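Local coordinates for lactate racemase apoprotein (Thermoanaerobacterium thermosaccharolyticum, PDB 2YJG), which interconverts the D- and L-isomers of lactate once a nickel-pincer nucleotide cofactor has been installed, at residues Asn199-Ser202 with Glu203-Lys206; Ala360-Leu363 with Ala364-Leu367. One frame throughout, in Å; residues are numbered along the deposited sequence.

Overall arrangement
Two local contacts, one at a helix start and one within a helix, meet near the probable catalytic centre, their centres 13 Å apart on the same side of the chain's centre. Contact 1 (199-206), in the N-terminal domain, starts helix 202-206 and holds His-200, the probable nickel ligand; contact 2 (360-367) lies within helix 357-369 of the C-terminal domain. Where they touch, Gln-361 NE2 probably donates to Ser-202 O at 3.1 Å, and Ile-362 CG1 packs on Ile-205 CG2 at 3.7 Å. By side chains, His-200 is about 6 Å from His-174, a probable proton donor/acceptor, and about 6 Å from Lys-184, the probable site of covalent cofactor attachment; Ile-362 is about 7 Å from His-174.

Contact 1 (Asn199-Ser202 with Glu203-Lys206); sequences NHCS and EFIK
A cysteine N-cap starts helix 202-206 immediately after His-200, the residue that by similarity binds the cofactor nickel. Cys-201 SG accepts from Phe-204 N at 3.6 Å with an N-H...S angle of 153°, the capping bond. The thiol gets there because SG stands between the backbone N and the carbonyl carbon (chi1 72°), which turns it down over the first turn. The same sulfur also lies over one face of the Phe-204 ring, 4.0 Å from SG to the ring centroid and 28° off the normal, a sulfur-aromatic contact. It sits toward the CG end of the ring, SG to CG being 3.6 Å. At the ring edge, in its plane, Asn-199 O approaches CD2 to 3.7 Å, while the Asn-199 amide stands perpendicular to the ring with ND2 4.0 Å from CE2. Two backbone bonds close the turn: Ile-205 N to Cys-201 O at 3.0 Å and Lys-206 N to Ser-202 O at 3.0 Å. Beside the first, Ile-205 CG1 rests against the carbonyl oxygens of His-200 and Cys-201.

Outside the turn, Ser-202 OG bonds to Arg-348 O, and Glu-203 OE1 forms a salt bridge with Arg-350. The His-200 ring meets Trp-358 and Phe-176, and Ile-205 packs on the same two residues.

Chemically, Cys-201 meets the helix start twice, through SG at Phe-204 N and through its carbonyl O at Ile-205 N. A thiol is a weak acceptor, so the capping bond is probably modest in strength, with the ring contact helping to fix the sulfur's position. The positive end of the helix dipole would probably favour partial negative charge on SG and might lower the thiol's pKa somewhat, and the fixed turn probably helps set the backbone that carries His-200.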
loop_
_atom_site.group_PDB
_atom_site.type_symbol
_atom_site.label_atom_id
_atom_site.label_comp_id
_atom_site.label_asym_id
_atom_site.label_seq_id
_atom_site.Cartn_x
_atom_site.Cartn_y
_atom_site.Cartn_z
ATOM N N ASN A 199 -20.360 -16.032 19.644
ATOM C CA ASN A 199 -20.649 -14.782 20.318
ATOM C C ASN A 199 -21.963 -14.145 19.761
ATOM O O ASN A 199 -22.474 -13.168 20.326
ATOM C CB ASN A 199 -19.424 -13.861 20.245
ATOM C CG ASN A 199 -19.531 -12.634 21.138
ATOM O OD1 ASN A 199 -19.483 -11.517 20.617
ATOM N ND2 ASN A 199 -19.705 -12.824 22.448
ATOM N N HIS A 200 -22.546 -14.722 18.708
ATOM C CA HIS A 200 -23.822 -14.254 18.164
ATOM C C HIS A 200 -24.927 -15.332 18.347
ATOM O O HIS A 200 -25.992 -15.258 17.685
ATOM C CB HIS A 200 -23.683 -13.928 16.686
ATOM C CG HIS A 200 -22.750 -12.805 16.380
ATOM N ND1 HIS A 200 -23.188 -11.553 15.978
ATOM C CD2 HIS A 200 -21.405 -12.762 16.326
ATOM C CE1 HIS A 200 -22.144 -10.787 15.706
ATOM N NE2 HIS A 200 -21.050 -11.482 15.941
ATOM N N CYS A 201 -24.692 -16.301 19.226
ATOM C CA CYS A 201 -25.617 -17.430 19.395
ATOM C C CYS A 201 -27.025 -17.011 19.781
ATOM O O CYS A 201 -27.229 -15.983 20.430
ATOM C CB CYS A 201 -25.084 -18.468 20.408
ATOM S SG CYS A 201 -25.099 -18.024 22.068
ATOM N N SER A 202 -27.992 -17.832 19.399
ATOM C CA SER A 202 -29.406 -17.530 19.674
ATOM C C SER A 202 -29.721 -17.284 21.173
ATOM O O SER A 202 -30.561 -16.443 21.494
ATOM C CB SER A 202 -30.337 -18.590 19.155
ATOM O OG SER A 202 -30.141 -19.778 19.891
ATOM N N GLU A 203 -29.021 -17.995 22.057
ATOM C CA GLU A 203 -29.213 -17.828 23.494
ATOM C C GLU A 203 -28.815 -16.436 23.952
ATOM O O GLU A 203 -29.490 -15.804 24.790
ATOM C CB GLU A 203 -28.357 -18.833 24.266
ATOM C CG GLU A 203 -28.714 -18.866 25.710
ATOM C CD GLU A 203 -28.156 -20.111 26.406
ATOM O OE1 GLU A 203 -27.575 -20.993 25.720
ATOM O OE2 GLU A 203 -28.261 -20.156 27.644
ATOM N N PHE A 204 -27.704 -15.960 23.407
ATOM C CA PHE A 204 -27.203 -14.604 23.715
ATOM C C PHE A 204 -28.153 -13.567 23.138
ATOM O O PHE A 204 -28.593 -12.622 23.808
ATOM C CB PHE A 204 -25.833 -14.428 23.109
ATOM C CG PHE A 204 -24.692 -14.956 23.978
ATOM C CD1 PHE A 204 -24.909 -15.731 25.099
ATOM C CD2 PHE A 204 -23.384 -14.675 23.614
ATOM C CE1 PHE A 204 -23.868 -16.157 25.884
ATOM C CE2 PHE A 204 -22.343 -15.052 24.412
ATOM C CZ PHE A 204 -22.579 -15.808 25.559
ATOM N N ILE A 205 -28.520 -13.757 21.874
ATOM C CA ILE A 205 -29.362 -12.731 21.213
ATOM C C ILE A 205 -30.758 -12.598 21.883
ATOM O O ILE A 205 -31.375 -11.539 21.890
ATOM C CB ILE A 205 -29.441 -13.010 19.729
ATOM C CG1 ILE A 205 -28.067 -12.850 19.076
ATOM C CG2 ILE A 205 -30.481 -12.105 19.029
ATOM C CD1 ILE A 205 -27.507 -11.410 18.977
ATOM N N LYS A 206 -31.262 -13.689 22.411
ATOM C CA LYS A 206 -32.551 -13.705 23.098
ATOM C C LYS A 206 -32.531 -13.060 24.455
ATOM O O LYS A 206 -33.595 -12.702 25.016
ATOM C CB LYS A 206 -33.099 -15.145 23.220
ATOM C CG LYS A 206 -34.382 -15.298 24.036
ATOM C CD LYS A 206 -35.690 -15.187 23.245
ATOM C CE LYS A 206 -36.868 -15.934 23.933
ATOM N NZ LYS A 206 -38.190 -15.939 23.178
#

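Contact 2 (Ala360-Leu363 with Ala364-Leu367); sequences AQIL and ARIL
Over one face of the Arg-365 guanidinium lies Ile-362, whose methyl CG2 comes within 3.7 Å of NH2, with CZ slightly farther off at 4.1 Å. The two side chains run side by side and point the same way, and CG1 of the isoleucine approaches NH1. The Arg-365 side chain runs out extended through CG and CD, then bends at chi3 (78°), which lays the flat group against the isoleucine methyl. NH2 makes a salt bridge with Glu-304 of helix 293-305, which probably offsets the nearby like charge of Arg-211 at NH1; Ile-362 and Arg-365 also both touch Thr-301 of that helix.

These residues make up about two turns of the alpha-helix 357-369, as four consecutive i to i+4 backbone bonds demonstrate, from Ala-364 N to Ala-360 O at 2.8 Å through to Leu-367 N to Leu-363 O at 3.0 Å. Along another side of the helix Leu-363 and Leu-367 cross obliquely, CG of the first 3.8 Å from CD1 of the second. Leu-363 also packs on Phe-328 and Phe-332 of helix 326-333 and on Met-300; cutting this side chain back to an alanine is likely to open a gap among them and remove the contact with Leu-367 CD1. Ile-366 CG1 comes to 3.5 Å from Ile-362 O, and its CD1 lies 4.4 Å from Ile-362 CG2.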
loop_
_atom_site.group_PDB
_atom_site.type_symbol
_atom_site.label_atom_id
_atom_site.label_comp_id
_atom_site.label_asym_id
_atom_site.label_seq_id
_atom_site.Cartn_x
_atom_site.Cartn_y
_atom_site.Cartn_z
ATOM N N ALA A 360 -31.608 -12.116 11.452
ATOM C CA ALA A 360 -32.944 -12.661 11.263
ATOM C C ALA A 360 -33.718 -12.835 12.585
ATOM O O ALA A 360 -34.943 -12.617 12.648
ATOM C CB ALA A 360 -32.956 -14.047 10.453
ATOM N N GLN A 361 -33.008 -13.262 13.629
ATOM C CA GLN A 361 -33.624 -13.499 14.906
ATOM C C GLN A 361 -34.197 -12.174 15.431
ATOM O O GLN A 361 -35.355 -12.081 15.900
ATOM C CB GLN A 361 -32.559 -14.038 15.862
ATOM C CG GLN A 361 -33.142 -14.456 17.207
ATOM C CD GLN A 361 -32.114 -15.028 18.167
ATOM O OE1 GLN A 361 -30.987 -15.363 17.773
ATOM N NE2 GLN A 361 -32.509 -15.155 19.438
ATOM N N ILE A 362 -33.364 -11.148 15.413
ATOM C CA ILE A 362 -33.850 -9.818 15.826
ATOM C C ILE A 362 -34.987 -9.300 15.029
ATOM O O ILE A 362 -35.956 -8.788 15.637
ATOM C CB ILE A 362 -32.692 -8.806 15.878
ATOM C CG1 ILE A 362 -31.732 -9.328 16.911
ATOM C CG2 ILE A 362 -33.233 -7.228 16.171
ATOM C CD1 ILE A 362 -30.320 -8.693 16.914
ATOM N N LEU A 363 -34.951 -9.412 13.688
ATOM C CA LEU A 363 -36.106 -8.971 12.888
ATOM C C LEU A 363 -37.350 -9.786 13.215
ATOM O O LEU A 363 -38.441 -9.218 13.383
ATOM C CB LEU A 363 -35.778 -9.035 11.398
ATOM C CG LEU A 363 -36.853 -8.671 10.386
ATOM C CD1 LEU A 363 -37.253 -7.165 10.640
ATOM C CD2 LEU A 363 -36.374 -8.903 8.928
ATOM N N ALA A 364 -37.210 -11.125 13.385
ATOM C CA ALA A 364 -38.338 -11.922 13.823
ATOM C C ALA A 364 -38.909 -11.452 15.182
ATOM O O ALA A 364 -40.096 -11.374 15.341
ATOM C CB ALA A 364 -38.027 -13.507 13.810
ATOM N N ARG A 365 -38.065 -11.127 16.141
ATOM C CA ARG A 365 -38.522 -10.600 17.450
ATOM C C ARG A 365 -39.441 -9.385 17.187
ATOM O O ARG A 365 -40.553 -9.294 17.724
ATOM C CB ARG A 365 -37.333 -10.210 18.329
ATOM C CG ARG A 365 -37.732 -9.663 19.632
ATOM C CD ARG A 365 -36.572 -9.188 20.404
ATOM N NE ARG A 365 -36.121 -7.866 19.916
ATOM C CZ ARG A 365 -34.871 -7.441 19.894
ATOM N NH1 ARG A 365 -33.844 -8.222 20.259
ATOM N NH2 ARG A 365 -34.618 -6.241 19.409
ATOM N N ILE A 366 -39.009 -8.477 16.296
ATOM C CA ILE A 366 -39.827 -7.287 15.983
ATOM C C ILE A 366 -41.148 -7.632 15.368
ATOM O O ILE A 366 -42.152 -7.225 15.851
ATOM C CB ILE A 366 -39.051 -6.308 15.096
ATOM C CG1 ILE A 366 -37.842 -5.890 15.863
ATOM C CG2 ILE A 366 -39.879 -5.015 14.751
ATOM C CD1 ILE A 366 -36.845 -5.099 15.004
ATOM N N LEU A 367 -41.141 -8.450 14.334
ATOM C CA LEU A 367 -42.290 -8.751 13.563
ATOM C C LEU A 367 -43.309 -9.640 14.267
ATOM O O LEU A 367 -44.446 -9.810 13.779
ATOM C CB LEU A 367 -41.829 -9.380 12.233
ATOM C CG LEU A 367 -40.935 -8.608 11.278
ATOM C CD1 LEU A 367 -40.586 -9.448 10.001
ATOM C CD2 LEU A 367 -41.646 -7.336 10.869
#